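Local coordinates for protein benzoate transport porin BenP (Acinetobacter baumannii AB307-0294, PDB 5DL8) that is an OprD-family outer-membrane beta-barrel that binds calcium and probably acts as a porin, named for benzoate uptake, at residues F39-D42 with A43-D46; Y367-Q371 with P372-G376. All coordinates share one frame; numbering follows the deposited sequence.

Interaction 1. Residues F39-D42 with A43-D46. With CA (calcium ion), chain G.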
ATOM      1  N   PHE A  39      -0.528 -19.105 -14.316  1.00 35.54           N
ATOM      2  CA  PHE A  39      -0.457 -20.382 -13.566  1.00 35.64           C
ATOM      3  C   PHE A  39       0.312 -21.505 -14.285  1.00 38.40           C
ATOM      4  O   PHE A  39       0.123 -21.748 -15.415  1.00 38.15           O
ATOM      5  CB  PHE A  39      -1.852 -20.773 -13.084  1.00 34.37           C
ATOM      6  CG  PHE A  39      -2.474 -19.697 -12.223  1.00 32.38           C
ATOM      7  CD1 PHE A  39      -2.191 -19.598 -10.837  1.00 32.03           C
ATOM      8  CD2 PHE A  39      -3.338 -18.812 -12.725  1.00 30.76           C
ATOM      9  CE1 PHE A  39      -2.777 -18.604 -10.049  1.00 30.46           C
ATOM     10  CE2 PHE A  39      -3.964 -17.845 -11.945  1.00 29.82           C
ATOM     11  CZ  PHE A  39      -3.650 -17.697 -10.607  1.00 29.38           C
ATOM     12  N   ASP A  40       1.257 -22.155 -13.588  1.00 41.43           N
ATOM     13  CA  ASP A  40       1.921 -23.341 -14.102  1.00 43.42           C
ATOM     14  C   ASP A  40       0.906 -24.452 -14.514  1.00 45.93           C
ATOM     15  O   ASP A  40       1.024 -25.099 -15.561  1.00 45.98           O
ATOM     16  CB  ASP A  40       2.881 -23.897 -13.063  1.00 45.02           C
ATOM     17  CG  ASP A  40       4.101 -23.027 -12.854  1.00 44.85           C
ATOM     18  OD1 ASP A  40       4.120 -21.825 -13.071  1.00 46.37           O
ATOM     19  OD2 ASP A  40       5.097 -23.534 -12.433  1.00 46.98           O
ATOM     20  N   ASN A  41      -0.082 -24.685 -13.662  1.00 46.26           N
ATOM     21  CA  ASN A  41      -1.102 -25.685 -13.945  1.00 48.38           C
ATOM     22  C   ASN A  41      -2.069 -25.235 -15.117  1.00 50.23           C
ATOM     23  O   ASN A  41      -2.799 -24.170 -15.025  1.00 50.29           O
ATOM     24  CB  ASN A  41      -1.809 -25.984 -12.645  1.00 47.63           C
ATOM     25  CG  ASN A  41      -2.932 -26.996 -12.753  1.00 50.03           C
ATOM     26  OD1 ASN A  41      -3.234 -27.574 -13.784  1.00 50.71           O
ATOM     27  ND2 ASN A  41      -3.548 -27.231 -11.609  1.00 50.65           N
ATOM     28  N   ASP A  42      -2.052 -26.042 -16.202  1.00 52.61           N
ATOM     29  CA  ASP A  42      -2.886 -25.832 -17.435  1.00 53.48           C
ATOM     30  C   ASP A  42      -4.376 -25.767 -17.156  1.00 52.76           C
ATOM     31  O   ASP A  42      -5.079 -25.123 -17.927  1.00 52.17           O
ATOM     32  CB  ASP A  42      -2.664 -26.951 -18.492  1.00 57.27           C
ATOM     33  CG  ASP A  42      -1.296 -26.917 -19.096  1.00 57.94           C
ATOM     34  OD1 ASP A  42      -0.685 -25.858 -19.132  1.00 58.26           O
ATOM     35  OD2 ASP A  42      -0.799 -27.944 -19.560  1.00 61.74           O
ATOM     36  N   ALA A  43      -4.854 -26.464 -16.104  1.00 52.12           N
ATOM     37  CA  ALA A  43      -6.250 -26.440 -15.736  1.00 51.75           C
ATOM     38  C   ALA A  43      -6.730 -25.094 -15.268  1.00 50.48           C
ATOM     39  O   ALA A  43      -7.921 -24.889 -15.238  1.00 50.77           O
ATOM     40  CB  ALA A  43      -6.560 -27.469 -14.700  1.00 53.10           C
ATOM     41  N   LEU A  44      -5.825 -24.197 -14.832  1.00 49.15           N
ATOM     42  CA  LEU A  44      -6.237 -22.890 -14.352  1.00 47.44           C
ATOM     43  C   LEU A  44      -6.127 -21.806 -15.431  1.00 45.34           C
ATOM     44  O   LEU A  44      -5.267 -21.872 -16.298  1.00 44.07           O
ATOM     45  CB  LEU A  44      -5.414 -22.478 -13.095  1.00 46.92           C
ATOM     46  CG  LEU A  44      -5.297 -23.503 -11.924  1.00 48.88           C
ATOM     47  CD1 LEU A  44      -4.370 -22.989 -10.822  1.00 47.43           C
ATOM     48  CD2 LEU A  44      -6.641 -23.917 -11.338  1.00 49.10           C
ATOM     49  N   LYS A  45      -6.934 -20.771 -15.281  1.00 45.38           N
ATOM     50  CA  LYS A  45      -6.916 -19.632 -16.166  1.00 47.21           C
ATOM     51  C   LYS A  45      -6.035 -18.460 -15.802  1.00 43.61           C
ATOM     52  O   LYS A  45      -6.177 -17.844 -14.730  1.00 43.93           O
ATOM     53  CB  LYS A  45      -8.331 -19.102 -16.321  1.00 52.72           C
ATOM     54  CG  LYS A  45      -8.594 -18.362 -17.657  1.00 55.05           C
ATOM     55  CD  LYS A  45     -10.077 -18.060 -17.896  1.00 57.34           C
ATOM     56  CE  LYS A  45     -10.964 -19.217 -17.408  1.00 59.95           C
ATOM     57  NZ  LYS A  45     -12.435 -19.048 -17.687  1.00 61.39           N
ATOM     58  N   ASP A  46      -5.189 -18.100 -16.771  1.00 41.93           N
ATOM     59  CA  ASP A  46      -4.229 -16.987 -16.691  1.00 38.64           C
ATOM     60  C   ASP A  46      -4.970 -15.648 -16.586  1.00 35.43           C
ATOM     61  O   ASP A  46      -6.017 -15.504 -17.157  1.00 34.46           O
ATOM     62  CB  ASP A  46      -3.320 -17.023 -17.905  1.00 38.96           C
ATOM     63  CG  ASP A  46      -2.327 -18.211 -17.879  1.00 41.45           C
ATOM     64  OD1 ASP A  46      -2.199 -19.026 -16.863  1.00 41.20           O
ATOM     65  OD2 ASP A  46      -1.574 -18.281 -18.865  1.00 42.74           O
TER
HETATM   66 CA    CA G 405      -0.886 -20.816 -17.657  1.00 43.22          CA
HETATM   67  O   HOH W   1      -0.194 -23.016 -17.908  1.00 32.58           O
HETATM   68  O   HOH W   2      -2.684 -21.959 -16.590  1.00 37.97           O
HETATM   69  O   HOH W   3       0.761 -21.070 -19.281  1.00 45.89           O
HETATM   70  O   HOH W   4      -2.431 -21.716 -19.435  1.00 37.60           O

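Interaction 2. Residues Y367-Q371 with P372-G376. With C8E ((hydroxyethyloxy)tri(ethyloxy)octane), chain C.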
ATOM      1  N   TYR A 367      14.117   2.192 -14.597  1.00 26.00           N
ATOM      2  CA  TYR A 367      14.961   2.996 -15.467  1.00 26.49           C
ATOM      3  C   TYR A 367      14.270   4.354 -15.613  1.00 26.12           C
ATOM      4  O   TYR A 367      13.187   4.406 -16.182  1.00 26.53           O
ATOM      5  CB  TYR A 367      15.226   2.373 -16.838  1.00 26.02           C
ATOM      6  CG  TYR A 367      16.236   3.221 -17.604  1.00 27.24           C
ATOM      7  CD1 TYR A 367      17.584   3.414 -17.129  1.00 29.15           C
ATOM      8  CD2 TYR A 367      15.876   3.944 -18.648  1.00 26.62           C
ATOM      9  CE1 TYR A 367      18.496   4.209 -17.804  1.00 29.56           C
ATOM     10  CE2 TYR A 367      16.782   4.714 -19.295  1.00 28.56           C
ATOM     11  CZ  TYR A 367      18.098   4.848 -18.878  1.00 29.81           C
ATOM     12  OH  TYR A 367      18.957   5.689 -19.624  1.00 32.23           O
ATOM     13  N   ALA A 368      14.831   5.429 -15.067  1.00 25.61           N
ATOM     14  CA  ALA A 368      14.260   6.763 -15.263  1.00 25.56           C
ATOM     15  C   ALA A 368      15.077   7.365 -16.509  1.00 27.33           C
ATOM     16  O   ALA A 368      16.300   7.473 -16.478  1.00 28.33           O
ATOM     17  CB  ALA A 368      14.421   7.602 -13.945  1.00 25.55           C
ATOM     18  N   PHE A 369      14.407   7.830 -17.533  1.00 28.03           N
ATOM     19  CA  PHE A 369      15.096   8.345 -18.679  1.00 31.10           C
ATOM     20  C   PHE A 369      15.753   9.665 -18.324  1.00 32.71           C
ATOM     21  O   PHE A 369      15.166  10.487 -17.604  1.00 32.11           O
ATOM     22  CB  PHE A 369      14.103   8.614 -19.774  1.00 31.89           C
ATOM     23  CG  PHE A 369      13.673   7.375 -20.512  1.00 32.73           C
ATOM     24  CD1 PHE A 369      14.425   6.891 -21.568  1.00 34.06           C
ATOM     25  CD2 PHE A 369      12.507   6.714 -20.176  1.00 32.75           C
ATOM     26  CE1 PHE A 369      14.025   5.773 -22.270  1.00 34.48           C
ATOM     27  CE2 PHE A 369      12.123   5.624 -20.908  1.00 32.47           C
ATOM     28  CZ  PHE A 369      12.876   5.136 -21.899  1.00 33.06           C
ATOM     29  N   GLN A 370      16.945   9.876 -18.869  1.00 34.21           N
ATOM     30  CA  GLN A 370      17.780  11.022 -18.505  1.00 35.19           C
ATOM     31  C   GLN A 370      17.812  12.130 -19.551  1.00 35.66           C
ATOM     32  O   GLN A 370      18.290  13.206 -19.229  1.00 37.03           O
ATOM     33  CB  GLN A 370      19.206  10.563 -18.290  1.00 36.44           C
ATOM     34  CG  GLN A 370      19.323   9.515 -17.168  1.00 36.98           C
ATOM     35  CD  GLN A 370      18.860   9.991 -15.777  1.00 37.25           C
ATOM     36  OE1 GLN A 370      19.338  10.915 -15.298  1.00 38.92           O
ATOM     37  NE2 GLN A 370      17.904   9.335 -15.180  1.00 37.99           N
ATOM     38  N   GLN A 371      17.422  11.879 -20.805  1.00 33.68           N
ATOM     39  CA  GLN A 371      17.395  12.934 -21.801  1.00 34.24           C
ATOM     40  C   GLN A 371      16.340  13.998 -21.410  1.00 35.18           C
ATOM     41  O   GLN A 371      15.203  13.689 -20.995  1.00 33.95           O
ATOM     42  CB  GLN A 371      17.065  12.394 -23.226  1.00 33.16           C
ATOM     43  CG  GLN A 371      18.102  11.499 -23.927  1.00 32.90           C
ATOM     44  CD  GLN A 371      18.091  10.050 -23.471  1.00 31.99           C
ATOM     45  OE1 GLN A 371      17.205   9.657 -22.720  1.00 30.11           O
ATOM     46  NE2 GLN A 371      19.179   9.306 -23.762  1.00 32.89           N
ATOM     47  N   PRO A 372      16.741  15.258 -21.428  1.00 38.27           N
ATOM     48  CA  PRO A 372      15.703  16.326 -21.210  1.00 38.88           C
ATOM     49  C   PRO A 372      14.399  16.212 -22.044  1.00 36.70           C
ATOM     50  O   PRO A 372      13.339  16.499 -21.488  1.00 36.29           O
ATOM     51  CB  PRO A 372      16.457  17.650 -21.597  1.00 40.50           C
ATOM     52  CG  PRO A 372      17.879  17.298 -21.324  1.00 41.76           C
ATOM     53  CD  PRO A 372      18.094  15.839 -21.599  1.00 40.32           C
ATOM     54  N   LEU A 373      14.488  15.814 -23.311  1.00 35.76           N
ATOM     55  CA  LEU A 373      13.298  15.506 -24.147  1.00 34.66           C
ATOM     56  C   LEU A 373      12.299  14.565 -23.471  1.00 32.47           C
ATOM     57  O   LEU A 373      11.131  14.781 -23.625  1.00 30.75           O
ATOM     58  CB  LEU A 373      13.701  14.862 -25.446  1.00 35.81           C
ATOM     59  CG  LEU A 373      12.614  14.469 -26.450  1.00 35.87           C
ATOM     60  CD1 LEU A 373      11.921  15.728 -26.905  1.00 37.12           C
ATOM     61  CD2 LEU A 373      13.149  13.774 -27.705  1.00 35.93           C
ATOM     62  N   LEU A 374      12.797  13.597 -22.706  1.00 31.68           N
ATOM     63  CA  LEU A 374      12.096  12.515 -22.118  1.00 30.96           C
ATOM     64  C   LEU A 374      11.925  12.626 -20.624  1.00 31.37           C
ATOM     65  O   LEU A 374      11.616  11.614 -19.968  1.00 29.21           O
ATOM     66  CB  LEU A 374      12.828  11.192 -22.440  1.00 31.16           C
ATOM     67  CG  LEU A 374      12.880  10.754 -23.933  1.00 31.81           C
ATOM     68  CD1 LEU A 374      13.729   9.492 -24.097  1.00 32.00           C
ATOM     69  CD2 LEU A 374      11.518  10.536 -24.617  1.00 31.50           C
ATOM     70  N   LYS A 375      12.069  13.849 -20.107  1.00 32.92           N
ATOM     71  CA  LYS A 375      11.895  14.124 -18.704  1.00 34.67           C
ATOM     72  C   LYS A 375      10.483  13.772 -18.150  1.00 33.51           C
ATOM     73  O   LYS A 375       9.525  14.242 -18.704  1.00 33.27           O
ATOM     74  CB  LYS A 375      12.133  15.595 -18.451  1.00 38.01           C
ATOM     75  CG  LYS A 375      12.148  15.988 -16.967  1.00 41.04           C
ATOM     76  CD  LYS A 375      13.160  17.146 -16.735  1.00 45.57           C
ATOM     77  CE  LYS A 375      12.794  18.239 -15.706  1.00 47.94           C
ATOM     78  NZ  LYS A 375      12.328  17.647 -14.426  1.00 47.25           N
ATOM     79  N   GLY A 376      10.443  12.991 -17.058  1.00 31.86           N
ATOM     80  CA  GLY A 376       9.268  12.444 -16.442  1.00 31.27           C
ATOM     81  C   GLY A 376       8.866  11.022 -16.926  1.00 31.18           C
ATOM     82  O   GLY A 376       7.924  10.451 -16.415  1.00 29.07           O
TER
HETATM   83  O12 C8E C 401      15.731   1.455 -23.468  1.00 50.03           O
HETATM   84  C13 C8E C 401      15.792   2.831 -23.781  1.00 45.45           C
HETATM   85  C14 C8E C 401      17.162   3.424 -23.420  1.00 45.18           C
HETATM   86  O15 C8E C 401      17.402   4.622 -24.207  1.00 46.93           O
HETATM   87  C16 C8E C 401      18.001   5.773 -23.592  1.00 40.82           C
HETATM   88  C17 C8E C 401      19.476   5.485 -23.330  1.00 37.05           C
HETATM   89  O18 C8E C 401      20.142   6.707 -22.935  1.00 38.81           O
HETATM   90  C19 C8E C 401      21.383   6.388 -22.257  1.00 41.72           C
HETATM   91  C20 C8E C 401      22.360   7.557 -22.338  1.00 44.75           C
HETATM   92  O21 C8E C 401      21.708   8.755 -21.884  1.00 46.83           O
HETATM   93  O   HOH W   5      12.494  10.828 -16.541  1.00 32.63           O

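Interaction 1. Residues F39-D42 with A43-D46
Phe39 and Asp46, at the two ends of a tight loop, meet around a calcium ion. Phe39 gives its backbone O at 2.6 Å from the metal, whereas Asp46 offers both carboxylate oxygens unequally, OD1 at 2.4 Å and OD2 at 2.9 Å from the calcium. Four waters and OD1 of Asp38 complete an eightfold shell.

Hydrogen bonds fold the chain in between. A type I beta turn runs from Asn41 to Leu44, closed by Leu44 N to Asn41 O at 3.0 Å. The Asn41 side chain, with CG trans to the backbone nitrogen (chi1 179°) and beside its own carbonyl carbon, reaches forward and adds an Asx turn, OD1 taking the N-H of Ala43 at 3.0 Å from above its carbonyl plane. Two of the calcium-bound waters tie the first shell to the turn: one donates to Asn41 O and Leu44 O, the other to Asp42 OD1 and, weakly, to Asp40 O. Asp46 OD1 also receives a weak, strongly bent bond from Phe39 N.

Leu44 crosses Phe39 at about a right angle, its CB and CD1 lying obliquely against Phe39 CB and the near part of the ring. Separately, the carbonyl Lys45 O sits at the ring edge, 3.6 Å from Phe39 CE2.

With Asp38 and Asp46 facing one cation, the metal probably offsets their mutual repulsion and so helps to set the loop's shape.

Interaction 2. Residues Y367-Q371 with P372-G376
Leu374 points back toward residues 367-371, and its CD1 lies 3.7 Å from both Phe369 CD1 and Gln371 OE1. It crosses the phenyl group at a slant, while Gln371 runs beside it in the same direction. Further in, Leu374 CB comes to 3.9 Å from Phe369 CB. The backbone reversal behind this is a short 3-10 turn at Pro372 and Leu373, closed by Leu374 N to Gln371 O (3.0 Å) and followed by Lys375 N to Pro372 O. It lies within the hairpin connection between neighbouring antiparallel strands of the barrel, 355-368 and 377-388, and a water that donates to Phe369 O and weakly accepts from Gly376 N spans its mouth.

A detergent molecule, C8E, lies against Tyr367, Phe369 and Gln371, probably on the membrane-facing side of the barrel. The Gln371 chain, bent at chi2 (80°), brings NE2 to the ether oxygen O18 of C8E at 2.9 Å in a fairly straight bond (158°), and Phe369 CE1 lies 3.7 Å from C13 of C8E. Tyr367 CE2 covers one face of the Phe369 ring, offset toward its rim, while Phe377 and Leu379 of strand 377-388 also touch Phe369. Gln370, which points away from the turn, sends NE2 back to Ala368 O at 2.8 Å.

Interaction 1 comes first along the chain, in the loop joining strands 25-39 and 47-65; interaction 2 comes near the end, in the turn joining strands 355-368 and 377-388. Their centres are about 38 Å apart and their nearest atoms about 26 Å, so they do not touch. Strand 394-406 lies between them in the barrel wall: its pairing with 25-39 closes the barrel, and on its other side it pairs with 377-388. In the usual porin topology residues 39-46 would belong to the extracellular end and 367-376 to the periplasmic end. The former meet the loop of the second calcium site, Asp40 bonding to Asp393, whereas the latter lie away from both metal sites.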